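Local coordinates for protein flagellar assembly factor FliW (Geobacillus thermodenitrificans, PDB 5JAK) that probably binds the translational repressor CsrA and relieves its block on flagellin synthesis, and also binds flagellin during flagellum assembly, at residues V59-F64 and L92-T97; Q34-Q39 and I47-N52; R21-I26 and K119-Q124. The protein carries 1 engineered substitution. One frame throughout, in Å; residues are numbered along the deposited sequence.

Interaction 1: V59-F64 and L92-T97; sequences VLIEPF and LYVILT
I61 and V94 form an antiparallel hydrogen-bonded pair. I61 N donates to V94 O at 3.1 Å, and V94 N returns a bond to I61 O at 3.0 Å. L96 N adds a shorter and almost straight bond to V59 O, 2.8 Å. Past this bond, a water accepts from V59 N and donates to L96 O. The side chains of I61, V94 and L96 share one face. I61 holds CG1 between its backbone N and carbonyl carbon (chi1 56°), where it meets V94 CG2 at 3.6 Å. Both branches reach L96: I61 CG2 lies 3.5 Å from L96 CD1, and I61 CD1 meets L96 CD2. On the opposite face L60 divides its methyls. L60 CD1 rests against Y93 CB at 3.8 Å, while L60 CD2 meets I95 CG1 at 3.7 Å. After E62, P63 CG lies 3.8 Å from L92 CD2. F45 and Y66 press on I61 from loops, and L37 and L48 press on L60. On its far side strand 90-97 bonds to strand 106-116. Because the backbone N-H and C=O groups of I61 and V94 satisfy each other, the apolar groups on both faces can be buried without leaving those polar atoms unmatched.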
ATOM      1  N   VAL A  59      -7.548  -1.247  -0.540  1.00 27.99           N
ATOM      2  CA  VAL A  59      -7.619  -1.644   0.845  1.00 29.30           C
ATOM      3  C   VAL A  59      -6.300  -2.260   1.265  1.00 33.21           C
ATOM      4  O   VAL A  59      -5.905  -3.243   0.722  1.00 30.82           O
ATOM      5  CB  VAL A  59      -8.736  -2.656   1.083  1.00 35.19           C
ATOM      6  CG1 VAL A  59      -8.814  -3.036   2.531  1.00 32.35           C
ATOM      7  CG2 VAL A  59     -10.049  -2.121   0.605  1.00 34.93           C
ATOM      8  N   LEU A  60      -5.633  -1.662   2.232  1.00 29.92           N
ATOM      9  CA  LEU A  60      -4.321  -2.107   2.713  1.00 30.45           C
ATOM     10  C   LEU A  60      -4.399  -2.653   4.135  1.00 36.22           C
ATOM     11  O   LEU A  60      -5.214  -2.206   4.951  1.00 33.39           O
ATOM     12  CB  LEU A  60      -3.289  -0.951   2.752  1.00 29.07           C
ATOM     13  CG  LEU A  60      -3.039  -0.104   1.522  1.00 29.66           C
ATOM     14  CD1 LEU A  60      -1.874   0.890   1.769  1.00 32.20           C
ATOM     15  CD2 LEU A  60      -2.780  -1.020   0.350  1.00 30.13           C
ATOM     16  N   ILE A  61      -3.507  -3.604   4.448  1.00 33.71           N
ATOM     17  CA  ILE A  61      -3.221  -3.972   5.828  1.00 37.79           C
ATOM     18  C   ILE A  61      -1.715  -3.976   6.050  1.00 35.00           C
ATOM     19  O   ILE A  61      -0.926  -4.134   5.118  1.00 33.99           O
ATOM     20  CB  ILE A  61      -3.810  -5.342   6.218  1.00 39.07           C
ATOM     21  CG1 ILE A  61      -3.301  -6.435   5.269  1.00 37.40           C
ATOM     22  CG2 ILE A  61      -5.325  -5.265   6.244  1.00 39.14           C
ATOM     23  CD1 ILE A  61      -3.589  -7.808   5.759  1.00 46.58           C
ATOM     24  N   GLU A  62      -1.314  -3.816   7.305  1.00 32.86           N
ATOM     25  CA  GLU A  62       0.063  -4.144   7.665  1.00 37.95           C
ATOM     26  C   GLU A  62       0.174  -5.659   7.672  1.00 37.61           C
ATOM     27  O   GLU A  62      -0.620  -6.317   8.347  1.00 36.91           O
ATOM     28  CB  GLU A  62       0.446  -3.575   9.031  1.00 42.84           C
ATOM     29  CG  GLU A  62       0.410  -2.062   9.047  1.00 53.96           C
ATOM     30  CD  GLU A  62       1.076  -1.466  10.268  1.00 76.41           C
ATOM     31  OE1 GLU A  62       2.216  -1.870  10.590  1.00 81.80           O
ATOM     32  OE2 GLU A  62       0.456  -0.586  10.899  1.00 83.23           O
ATOM     33  N   PRO A  63       1.114  -6.248   6.924  1.00 33.62           N
ATOM     34  CA  PRO A  63       1.038  -7.702   6.685  1.00 35.94           C
ATOM     35  C   PRO A  63       1.219  -8.564   7.921  1.00 47.17           C
ATOM     36  O   PRO A  63       0.744  -9.710   7.943  1.00 40.91           O
ATOM     37  CB  PRO A  63       2.163  -7.949   5.662  1.00 38.48           C
ATOM     38  CG  PRO A  63       3.096  -6.764   5.793  1.00 38.59           C
ATOM     39  CD  PRO A  63       2.175  -5.604   6.122  1.00 40.54           C
ATOM     40  N   PHE A  64       1.897  -8.079   8.950  1.00 47.19           N
ATOM     41  CA  PHE A  64       2.118  -8.968  10.088  1.00 59.31           C
ATOM     42  C   PHE A  64       0.831  -9.228  10.863  1.00 66.81           C
ATOM     43  O   PHE A  64       0.785 -10.155  11.678  1.00 62.88           O
ATOM     44  CB  PHE A  64       3.236  -8.382  10.950  1.00 66.52           C
ATOM     45  CG  PHE A  64       4.412  -7.920  10.129  1.00 75.26           C
ATOM     46  CD1 PHE A  64       5.385  -8.818   9.714  1.00 79.29           C
ATOM     47  CD2 PHE A  64       4.499  -6.600   9.698  1.00 77.73           C
ATOM     48  CE1 PHE A  64       6.451  -8.392   8.926  1.00 78.98           C
ATOM     49  CE2 PHE A  64       5.558  -6.174   8.908  1.00 72.89           C
ATOM     50  CZ  PHE A  64       6.533  -7.066   8.525  1.00 74.36           C
ATOM     51  N   LEU A  92       5.475  -0.313   5.295  1.00 34.24           N
ATOM     52  CA  LEU A  92       5.228  -1.520   4.503  1.00 30.02           C
ATOM     53  C   LEU A  92       3.774  -1.985   4.618  1.00 31.17           C
ATOM     54  O   LEU A  92       3.273  -2.186   5.726  1.00 36.27           O
ATOM     55  CB  LEU A  92       6.164  -2.636   4.994  1.00 43.20           C
ATOM     56  CG  LEU A  92       5.740  -4.010   4.502  1.00 49.96           C
ATOM     57  CD1 LEU A  92       5.975  -4.010   3.032  1.00 43.89           C
ATOM     58  CD2 LEU A  92       6.519  -5.128   5.205  1.00 54.91           C
ATOM     59  N   TYR A  93       3.108  -2.212   3.478  1.00 34.41           N
ATOM     60  CA  TYR A  93       1.708  -2.635   3.467  1.00 28.62           C
ATOM     61  C   TYR A  93       1.508  -3.683   2.375  1.00 27.65           C
ATOM     62  O   TYR A  93       2.318  -3.796   1.444  1.00 30.82           O
ATOM     63  CB  TYR A  93       0.738  -1.490   3.165  1.00 29.75           C
ATOM     64  CG  TYR A  93       0.895  -0.322   4.101  1.00 34.06           C
ATOM     65  CD1 TYR A  93       0.287  -0.334   5.349  1.00 38.04           C
ATOM     66  CD2 TYR A  93       1.626   0.805   3.717  1.00 36.95           C
ATOM     67  CE1 TYR A  93       0.410   0.761   6.210  1.00 45.98           C
ATOM     68  CE2 TYR A  93       1.754   1.891   4.566  1.00 34.33           C
ATOM     69  CZ  TYR A  93       1.144   1.862   5.806  1.00 38.07           C
ATOM     70  OH  TYR A  93       1.278   2.952   6.656  1.00 43.39           O
ATOM     71  N   VAL A  94       0.410  -4.437   2.475  1.00 26.59           N
ATOM     72  CA  VAL A  94      -0.021  -5.291   1.373  1.00 26.51           C
ATOM     73  C   VAL A  94      -1.459  -4.983   0.991  1.00 29.75           C
ATOM     74  O   VAL A  94      -2.304  -4.678   1.847  1.00 30.88           O
ATOM     75  CB  VAL A  94       0.133  -6.802   1.689  1.00 27.32           C
ATOM     76  CG1 VAL A  94       1.627  -7.169   1.803  1.00 30.97           C
ATOM     77  CG2 VAL A  94      -0.599  -7.171   2.986  1.00 25.48           C
ATOM     78  N   ILE A  95      -1.744  -5.106  -0.305  1.00 27.34           N
ATOM     79  CA  ILE A  95      -3.091  -4.847  -0.828  1.00 28.11           C
ATOM     80  C   ILE A  95      -3.964  -6.065  -0.611  1.00 34.43           C
ATOM     81  O   ILE A  95      -3.558  -7.198  -0.918  1.00 29.27           O
ATOM     82  CB  ILE A  95      -3.039  -4.495  -2.329  1.00 28.29           C
ATOM     83  CG1 ILE A  95      -2.178  -3.256  -2.583  1.00 28.44           C
ATOM     84  CG2 ILE A  95      -4.473  -4.312  -2.897  1.00 31.16           C
ATOM     85  CD1 ILE A  95      -1.946  -2.965  -4.122  1.00 33.09           C
ATOM     86  N   LEU A  96      -5.177  -5.845  -0.088  1.00 27.54           N
ATOM     87  CA  LEU A  96      -6.164  -6.902   0.066  1.00 32.34           C
ATOM     88  C   LEU A  96      -7.164  -6.874  -1.083  1.00 39.43           C
ATOM     89  O   LEU A  96      -7.658  -5.808  -1.464  1.00 39.17           O
ATOM     90  CB  LEU A  96      -6.920  -6.739   1.393  1.00 35.00           C
ATOM     91  CG  LEU A  96      -6.181  -6.959   2.699  1.00 35.20           C
ATOM     92  CD1 LEU A  96      -7.235  -6.961   3.818  1.00 36.16           C
ATOM     93  CD2 LEU A  96      -5.403  -8.275   2.664  1.00 35.47           C
ATOM     94  N   THR A  97      -7.479  -8.055  -1.619  1.00 32.27           N
ATOM     95  CA  THR A  97      -8.635  -8.265  -2.503  1.00 36.47           C
ATOM     96  C   THR A  97      -9.747  -8.871  -1.653  1.00 43.49           C
ATOM     97  O   THR A  97      -9.678 -10.042  -1.274  1.00 36.25           O
ATOM     98  CB  THR A  97      -8.284  -9.191  -3.665  1.00 41.46           C
ATOM     99  OG1 THR A  97      -7.296  -8.567  -4.491  1.00 39.52           O
ATOM    100  CG2 THR A  97      -9.533  -9.511  -4.500  1.00 42.63           C
TER
HETATM  101  O   HOH W   1      -8.016  -3.340  -2.382  1.00 32.26           O

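Interaction 2: Q34-Q39 and I47-N52. Engineered in segment 34-39: Q39 (natural residue Pro).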
ATOM      1  N   GLN A  34      -0.538  10.488  -6.966  1.00 30.51           N
ATOM      2  CA  GLN A  34      -0.743  11.138  -5.667  1.00 30.36           C
ATOM      3  C   GLN A  34      -1.793  10.383  -4.855  1.00 29.34           C
ATOM      4  O   GLN A  34      -2.946  10.261  -5.295  1.00 30.12           O
ATOM      5  CB  GLN A  34      -1.190  12.585  -5.860  1.00 28.19           C
ATOM      6  CG  GLN A  34      -0.151  13.486  -6.449  1.00 35.41           C
ATOM      7  CD  GLN A  34      -0.706  14.903  -6.562  1.00 44.90           C
ATOM      8  OE1 GLN A  34      -1.794  15.102  -7.110  1.00 41.14           O
ATOM      9  NE2 GLN A  34       0.025  15.880  -6.037  1.00 40.31           N
ATOM     10  N   PHE A  35      -1.412   9.916  -3.657  1.00 26.60           N
ATOM     11  CA  PHE A  35      -2.288   9.157  -2.771  1.00 28.26           C
ATOM     12  C   PHE A  35      -2.185   9.681  -1.341  1.00 31.14           C
ATOM     13  O   PHE A  35      -1.172  10.259  -0.934  1.00 32.62           O
ATOM     14  CB  PHE A  35      -1.950   7.632  -2.781  1.00 26.69           C
ATOM     15  CG  PHE A  35      -2.311   6.943  -4.077  1.00 27.16           C
ATOM     16  CD1 PHE A  35      -1.413   6.925  -5.150  1.00 26.73           C
ATOM     17  CD2 PHE A  35      -3.543   6.320  -4.221  1.00 24.63           C
ATOM     18  CE1 PHE A  35      -1.754   6.299  -6.338  1.00 26.89           C
ATOM     19  CE2 PHE A  35      -3.903   5.703  -5.422  1.00 25.67           C
ATOM     20  CZ  PHE A  35      -2.991   5.679  -6.488  1.00 28.27           C
ATOM     21  N   VAL A  36      -3.252   9.487  -0.571  1.00 29.29           N
ATOM     22  CA  VAL A  36      -3.208   9.710   0.874  1.00 27.73           C
ATOM     23  C   VAL A  36      -3.611   8.400   1.556  1.00 34.46           C
ATOM     24  O   VAL A  36      -4.323   7.571   0.982  1.00 31.42           O
ATOM     25  CB  VAL A  36      -4.105  10.882   1.346  1.00 31.00           C
ATOM     26  CG1 VAL A  36      -3.566  12.223   0.817  1.00 31.78           C
ATOM     27  CG2 VAL A  36      -5.570  10.674   0.915  1.00 28.45           C
ATOM     28  N   LEU A  37      -3.122   8.202   2.783  1.00 35.52           N
ATOM     29  CA  LEU A  37      -3.411   6.997   3.564  1.00 36.98           C
ATOM     30  C   LEU A  37      -4.465   7.320   4.623  1.00 38.24           C
ATOM     31  O   LEU A  37      -4.230   8.165   5.496  1.00 36.25           O
ATOM     32  CB  LEU A  37      -2.137   6.463   4.226  1.00 36.59           C
ATOM     33  CG  LEU A  37      -1.033   5.891   3.337  1.00 40.89           C
ATOM     34  CD1 LEU A  37       0.289   5.806   4.137  1.00 45.70           C
ATOM     35  CD2 LEU A  37      -1.451   4.543   2.877  1.00 43.95           C
ATOM     36  N   LEU A  38      -5.627   6.659   4.548  1.00 34.43           N
ATOM     37  CA  LEU A  38      -6.765   6.963   5.420  1.00 35.18           C
ATOM     38  C   LEU A  38      -7.164   5.722   6.227  1.00 38.65           C
ATOM     39  O   LEU A  38      -7.723   4.773   5.674  1.00 37.72           O
ATOM     40  CB  LEU A  38      -7.948   7.474   4.594  1.00 33.53           C
ATOM     41  CG  LEU A  38      -7.719   8.663   3.641  1.00 37.57           C
ATOM     42  CD1 LEU A  38      -9.001   8.964   2.824  1.00 31.72           C
ATOM     43  CD2 LEU A  38      -7.245   9.918   4.397  1.00 39.35           C
ATOM     44  N   GLN A  39      -6.917   5.746   7.540  1.00 44.05           N
ATOM     45  CA  GLN A  39      -7.385   4.689   8.451  1.00 47.48           C
ATOM     46  C   GLN A  39      -8.919   4.684   8.525  1.00 55.97           C
ATOM     47  O   GLN A  39      -9.571   5.710   8.322  1.00 43.99           O
ATOM     48  CB  GLN A  39      -6.777   4.915   9.840  1.00 45.89           C
ATOM     49  CG  GLN A  39      -6.982   3.791  10.839  1.00 60.05           C
ATOM     50  CD  GLN A  39      -5.824   2.816  10.859  1.00 72.05           C
ATOM     51  OE1 GLN A  39      -4.663   3.218  10.926  1.00 77.73           O
ATOM     52  NE2 GLN A  39      -6.133   1.524  10.805  1.00 70.27           N
ATOM     53  N   ILE A  47      -6.836   2.838   3.859  1.00 30.86           N
ATOM     54  CA  ILE A  47      -7.176   3.008   2.439  1.00 27.20           C
ATOM     55  C   ILE A  47      -6.077   3.832   1.775  1.00 31.65           C
ATOM     56  O   ILE A  47      -5.778   4.951   2.228  1.00 33.18           O
ATOM     57  CB  ILE A  47      -8.544   3.698   2.262  1.00 33.40           C
ATOM     58  CG1 ILE A  47      -9.629   2.958   3.049  1.00 33.42           C
ATOM     59  CG2 ILE A  47      -8.897   3.770   0.760  1.00 30.84           C
ATOM     60  CD1 ILE A  47      -9.683   1.401   2.652  1.00 32.20           C
ATOM     61  N   LEU A  48      -5.510   3.305   0.683  1.00 25.89           N
ATOM     62  CA  LEU A  48      -4.611   4.059  -0.212  1.00 23.52           C
ATOM     63  C   LEU A  48      -5.511   4.799  -1.212  1.00 25.93           C
ATOM     64  O   LEU A  48      -5.961   4.242  -2.212  1.00 26.70           O
ATOM     65  CB  LEU A  48      -3.613   3.106  -0.885  1.00 24.31           C
ATOM     66  CG  LEU A  48      -2.521   3.718  -1.760  1.00 29.64           C
ATOM     67  CD1 LEU A  48      -1.610   4.609  -0.910  1.00 30.20           C
ATOM     68  CD2 LEU A  48      -1.700   2.590  -2.448  1.00 29.56           C
ATOM     69  N   GLN A  49      -5.862   6.043  -0.882  1.00 29.04           N
ATOM     70  CA  GLN A  49      -6.911   6.800  -1.570  1.00 23.15           C
ATOM     71  C   GLN A  49      -6.280   7.768  -2.560  1.00 25.97           C
ATOM     72  O   GLN A  49      -5.465   8.617  -2.167  1.00 27.42           O
ATOM     73  CB  GLN A  49      -7.742   7.592  -0.550  1.00 25.46           C
ATOM     74  CG  GLN A  49      -8.710   8.603  -1.214  1.00 28.34           C
ATOM     75  CD  GLN A  49      -9.871   7.922  -1.920  1.00 32.32           C
ATOM     76  OE1 GLN A  49     -10.594   7.145  -1.301  1.00 32.46           O
ATOM     77  NE2 GLN A  49     -10.056   8.192  -3.215  1.00 29.60           N
ATOM     78  N   SER A  50      -6.663   7.654  -3.835  1.00 27.61           N
ATOM     79  CA  SER A  50      -6.203   8.601  -4.844  1.00 28.30           C
ATOM     80  C   SER A  50      -6.721  10.006  -4.544  1.00 25.23           C
ATOM     81  O   SER A  50      -7.904  10.199  -4.220  1.00 28.25           O
ATOM     82  CB  SER A  50      -6.683   8.178  -6.233  1.00 28.21           C
ATOM     83  OG  SER A  50      -6.440   9.251  -7.134  1.00 28.50           O
ATOM     84  N   VAL A  51      -5.831  10.999  -4.665  1.00 24.84           N
ATOM     85  CA  VAL A  51      -6.177  12.412  -4.461  1.00 26.12           C
ATOM     86  C   VAL A  51      -6.868  13.011  -5.694  1.00 28.03           C
ATOM     87  O   VAL A  51      -7.480  14.089  -5.619  1.00 29.95           O
ATOM     88  CB  VAL A  51      -4.853  13.129  -4.116  1.00 37.08           C
ATOM     89  CG1 VAL A  51      -4.978  14.623  -4.167  1.00 43.83           C
ATOM     90  CG2 VAL A  51      -4.335  12.676  -2.744  1.00 34.45           C
ATOM     91  N   ASN A  52      -6.792  12.328  -6.838  1.00 29.03           N
ATOM     92  CA  ASN A  52      -7.388  12.805  -8.075  1.00 30.85           C
ATOM     93  C   ASN A  52      -8.615  12.027  -8.527  1.00 32.54           C
ATOM     94  O   ASN A  52      -9.414  12.558  -9.323  1.00 34.50           O
ATOM     95  CB  ASN A  52      -6.324  12.785  -9.181  1.00 33.95           C
ATOM     96  CG  ASN A  52      -5.178  13.720  -8.861  1.00 40.00           C
ATOM     97  OD1 ASN A  52      -5.362  14.925  -8.842  1.00 39.15           O
ATOM     98  ND2 ASN A  52      -4.010  13.172  -8.564  1.00 39.76           N
TER
HETATM   99  O   HOH W   2      -3.349  10.253  -8.005  1.00 33.77           O
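Q34 and N52 join their side-chain amides at the end of this strand pair, with the two planes only 14° apart. N52 ND2 donates to Q34 OE1 at 3.3 Å, in the carbonyl plane and on a lone pair. The same ND2 donates to a water that also accepts from Q34 N. Next to this link V51 N bonds straight to Q34 O at 3.0 Å. V36 N donates to Q49 O and Q49 N to V36 O, each at 2.9 Å, and L38 and I47 exchange two more backbone bonds. S50 OG, placed anti to its own N (chi1 169°), accepts from N52 N in an ST turn. It also bonds to E32 OE1 and T53 N. The amide of Q49 turns away from F35, and its OE1 accepts from K7 N. F35 lies on the other face. Its CB meets L48 CD1 at 3.6 Å, its CD2 lies against L48 CG, and its CE2 comes to 3.8 Å from S50 CB. L48 CD1 also reaches L37 CD2 at 3.8 Å, so the same methyl touches both F35 and L37. F22 meets the F35 ring edge-to-face. An alanine at F35 would keep the CB but is likely to open a gap beside L48 CG and S50 CB and leave the F22 ring without its edge-to-face mate. V36 CG1 and V51 CG2 pack at 3.7 Å on the face away from the ring. The hairpin of strands 34-39 and 46-50 lies between strand 20-21, which bonds at F35, and strand 57-61, which bonds at L48.

Interaction 3: R21-I26 and K119-Q124; sequences RFEQGI and KRLGKQ
R21 carries both direct backbone hydrogen bonds of this contact. Its O accepts from G122 N at 2.8 Å, and its N donates to R120 O at 2.9 Å. The second bond comes in from above the carbonyl plane, 40° out of it. Three waters extend the link. One accepts from E23 N and donates to G122 O. A second accepts from Q24 N and donates to G122 O and G25 O. A third donates to G25 O at 2.7 Å and accepts from Q124 N. The loop they bind is a type I beta turn from F22 to G25, closed by a bond from G25 N to F22 O. On the partner side R120 and L121 both face N116, a G1 beta bulge where the chain turns from strand 106-116 into strand 121-124. Past the bulge, F22 has its CG opposite the carbonyl carbon (chi1 -75°), which brings the ring over G122. G122 CA sits 3.9 Å from the ring centroid and 7° off the normal, a CH-pi contact over the face. G122 has no side chain, and a CB there would run into F22 CZ. L48 and I113 also touch F22. Farther out, aliphatic carbons meet side-chain oxygens. L121 CD2 lies 3.6 Å from E23 OE2. K123 CE comes to 3.3 Å from Q24 OE1, and the ends of both side chains turn to Q81: Q24 NE2 bonds to its OE1, and K123 NZ makes a weak bond to the same oxygen.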
ATOM      1  N   ARG A  21       3.729  10.633  -2.947  1.00 29.96           N
ATOM      2  CA  ARG A  21       3.924  10.589  -4.388  1.00 31.61           C
ATOM      3  C   ARG A  21       4.383   9.202  -4.849  1.00 32.03           C
ATOM      4  O   ARG A  21       5.349   8.667  -4.311  1.00 36.27           O
ATOM      5  CB  ARG A  21       4.965  11.629  -4.789  1.00 38.84           C
ATOM      6  CG  ARG A  21       4.986  11.836  -6.268  1.00 56.73           C
ATOM      7  CD  ARG A  21       6.040  12.821  -6.746  1.00 71.93           C
ATOM      8  NE  ARG A  21       6.259  12.632  -8.176  1.00 75.74           N
ATOM      9  CZ  ARG A  21       5.369  12.941  -9.118  1.00 75.58           C
ATOM     10  NH1 ARG A  21       4.203  13.486  -8.794  1.00 72.49           N
ATOM     11  NH2 ARG A  21       5.653  12.711 -10.394  1.00 77.96           N
ATOM     12  N   PHE A  22       3.703   8.651  -5.871  1.00 33.33           N
ATOM     13  CA  PHE A  22       4.106   7.412  -6.565  1.00 31.42           C
ATOM     14  C   PHE A  22       4.601   7.824  -7.948  1.00 30.99           C
ATOM     15  O   PHE A  22       3.803   7.998  -8.880  1.00 36.12           O
ATOM     16  CB  PHE A  22       2.933   6.435  -6.640  1.00 34.81           C
ATOM     17  CG  PHE A  22       2.618   5.747  -5.335  1.00 30.76           C
ATOM     18  CD1 PHE A  22       2.112   6.477  -4.239  1.00 30.23           C
ATOM     19  CD2 PHE A  22       2.779   4.352  -5.218  1.00 29.01           C
ATOM     20  CE1 PHE A  22       1.821   5.833  -3.020  1.00 26.30           C
ATOM     21  CE2 PHE A  22       2.477   3.692  -4.047  1.00 30.09           C
ATOM     22  CZ  PHE A  22       1.996   4.405  -2.934  1.00 27.40           C
ATOM     23  N   GLU A  23       5.921   7.984  -8.083  1.00 41.07           N
ATOM     24  CA  GLU A  23       6.493   8.539  -9.310  1.00 43.86           C
ATOM     25  C   GLU A  23       6.221   7.663 -10.528  1.00 44.53           C
ATOM     26  O   GLU A  23       6.165   8.176 -11.653  1.00 47.33           O
ATOM     27  CB  GLU A  23       7.997   8.753  -9.145  1.00 45.77           C
ATOM     28  CG  GLU A  23       8.359   9.809  -8.107  1.00 61.79           C
ATOM     29  CD  GLU A  23       9.842  10.165  -8.117  1.00 77.74           C
ATOM     30  OE1 GLU A  23      10.661   9.302  -8.503  1.00 81.56           O
ATOM     31  OE2 GLU A  23      10.182  11.309  -7.745  1.00 81.82           O
ATOM     32  N   GLN A  24       6.046   6.355 -10.333  1.00 39.59           N
ATOM     33  CA  GLN A  24       5.714   5.434 -11.412  1.00 44.82           C
ATOM     34  C   GLN A  24       4.236   5.065 -11.419  1.00 35.84           C
ATOM     35  O   GLN A  24       3.845   4.092 -12.084  1.00 35.80           O
ATOM     36  CB  GLN A  24       6.571   4.156 -11.311  1.00 51.26           C
ATOM     37  CG  GLN A  24       8.095   4.398 -11.327  1.00 58.93           C
ATOM     38  CD  GLN A  24       8.924   3.120 -11.096  1.00 71.41           C
ATOM     39  OE1 GLN A  24       8.398   2.073 -10.698  1.00 66.22           O
ATOM     40  NE2 GLN A  24      10.230   3.214 -11.348  1.00 69.65           N
ATOM     41  N   GLY A  25       3.408   5.814 -10.692  1.00 36.36           N
ATOM     42  CA  GLY A  25       2.060   5.367 -10.435  1.00 34.09           C
ATOM     43  C   GLY A  25       2.069   4.021  -9.731  1.00 30.54           C
ATOM     44  O   GLY A  25       2.992   3.676  -8.973  1.00 33.32           O
ATOM     45  N   ILE A  26       1.020   3.247  -9.996  1.00 31.71           N
ATOM     46  CA  ILE A  26       0.845   1.882  -9.494  1.00 36.18           C
ATOM     47  C   ILE A  26       0.498   1.031 -10.712  1.00 37.64           C
ATOM     48  O   ILE A  26      -0.203   1.535 -11.599  1.00 33.33           O
ATOM     49  CB  ILE A  26      -0.252   1.852  -8.417  1.00 35.46           C
ATOM     50  CG1 ILE A  26       0.222   2.579  -7.155  1.00 37.32           C
ATOM     51  CG2 ILE A  26      -0.707   0.428  -8.086  1.00 34.72           C
ATOM     52  CD1 ILE A  26      -0.820   2.572  -6.054  1.00 37.06           C
ATOM     53  N   LYS A 119      10.695  11.166   2.437  1.00 44.87           N
ATOM     54  CA  LYS A 119      10.638  11.741   1.104  1.00 46.95           C
ATOM     55  C   LYS A 119       9.215  11.724   0.542  1.00 51.47           C
ATOM     56  O   LYS A 119       8.972  12.331  -0.507  1.00 48.26           O
ATOM     57  CB  LYS A 119      11.612  10.994   0.183  1.00 53.20           C
ATOM     58  CG  LYS A 119      13.090  11.113   0.579  1.00 54.63           C
ATOM     59  CD  LYS A 119      13.756  12.285  -0.120  1.00 61.38           C
ATOM     60  CE  LYS A 119      15.201  12.422   0.280  1.00 69.91           C
ATOM     61  NZ  LYS A 119      15.733  13.699  -0.248  1.00 78.20           N
ATOM     62  N   ARG A 120       8.279  11.083   1.248  1.00 46.69           N
ATOM     63  CA  ARG A 120       6.896  10.868   0.795  1.00 46.33           C
ATOM     64  C   ARG A 120       6.869  10.320  -0.623  1.00 48.57           C
ATOM     65  O   ARG A 120       6.244  10.878  -1.523  1.00 36.40           O
ATOM     66  CB  ARG A 120       6.059  12.146   0.908  1.00 50.50           C
ATOM     67  CG  ARG A 120       5.865  12.647   2.323  1.00 60.22           C
ATOM     68  CD  ARG A 120       4.819  13.759   2.331  1.00 75.40           C
ATOM     69  NE  ARG A 120       5.272  14.947   3.041  1.00 82.75           N
ATOM     70  CZ  ARG A 120       6.090  15.853   2.518  1.00 92.68           C
ATOM     71  NH1 ARG A 120       6.542  15.700   1.282  1.00 92.46           N
ATOM     72  NH2 ARG A 120       6.464  16.908   3.233  1.00 98.16           N
ATOM     73  N   LEU A 121       7.566   9.198  -0.819  1.00 37.87           N
ATOM     74  CA  LEU A 121       7.566   8.508  -2.092  1.00 37.11           C
ATOM     75  C   LEU A 121       7.110   7.071  -1.858  1.00 42.47           C
ATOM     76  O   LEU A 121       7.391   6.482  -0.810  1.00 42.32           O
ATOM     77  CB  LEU A 121       8.959   8.517  -2.760  1.00 42.26           C
ATOM     78  CG  LEU A 121       9.637   9.858  -3.094  1.00 50.57           C
ATOM     79  CD1 LEU A 121      11.156   9.649  -3.155  1.00 55.09           C
ATOM     80  CD2 LEU A 121       9.109  10.465  -4.388  1.00 49.52           C
ATOM     81  N   GLY A 122       6.359   6.536  -2.814  1.00 34.14           N
ATOM     82  CA  GLY A 122       5.930   5.163  -2.713  1.00 27.89           C
ATOM     83  C   GLY A 122       6.049   4.424  -4.024  1.00 31.15           C
ATOM     84  O   GLY A 122       6.186   5.005  -5.099  1.00 35.53           O
ATOM     85  N   LYS A 123       5.930   3.105  -3.900  1.00 31.05           N
ATOM     86  CA  LYS A 123       6.014   2.228  -5.040  1.00 33.74           C
ATOM     87  C   LYS A 123       5.386   0.897  -4.649  1.00 23.93           C
ATOM     88  O   LYS A 123       5.475   0.488  -3.492  1.00 29.46           O
ATOM     89  CB  LYS A 123       7.496   2.035  -5.412  1.00 50.41           C
ATOM     90  CG  LYS A 123       7.786   1.078  -6.512  1.00 52.70           C
ATOM     91  CD  LYS A 123       9.292   1.040  -6.765  1.00 51.49           C
ATOM     92  CE  LYS A 123       9.563   0.459  -8.123  1.00 55.53           C
ATOM     93  NZ  LYS A 123      10.814  -0.366  -8.119  1.00 74.72           N
ATOM     94  N   GLN A 124       4.745   0.235  -5.606  1.00 29.26           N
ATOM     95  CA  GLN A 124       4.448  -1.180  -5.452  1.00 25.15           C
ATOM     96  C   GLN A 124       5.679  -1.930  -5.945  1.00 27.42           C
ATOM     97  O   GLN A 124       6.020  -1.856  -7.129  1.00 32.99           O
ATOM     98  CB  GLN A 124       3.203  -1.599  -6.221  1.00 26.07           C
ATOM     99  CG  GLN A 124       2.894  -3.098  -5.939  1.00 25.85           C
ATOM    100  CD  GLN A 124       1.619  -3.558  -6.630  1.00 33.65           C
ATOM    101  OE1 GLN A 124       1.330  -3.123  -7.737  1.00 38.40           O
ATOM    102  NE2 GLN A 124       0.874  -4.478  -5.996  1.00 26.83           N
TER
HETATM  103  O   HOH W   3       7.736   7.036  -6.259  1.00 40.37           O
HETATM  104  O   HOH W   4       5.727   4.681  -8.163  1.00 45.85           O
HETATM  105  O   HOH W   5       4.481   1.525  -8.190  1.00 35.43           O

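How the interactions relate
All three contacts reach the same antiparallel sheet, interaction 3 mainly through a loop. All are partly buried. Interaction 1 lies nearest the middle, its centre about 6 Å from the chain centre, against about 10 Å for the others. Interactions 1 and 2 meet where strands 46-50 and 57-61 are neighbours: L60 CD1 touches L37 CD2 and L48 CB. Interaction 3 joins the core through F22 and I26, which pack on F35 and L48. I95 and Q124 link it to interaction 1. Regular strand pairing and apolar packing mark interactions 1 and 2, with polar amides at one end of interaction 2. Interaction 3 has a single bridge, relies more on waters, and keeps exposed R21, E23 and Q24 beside buried F22 and G122.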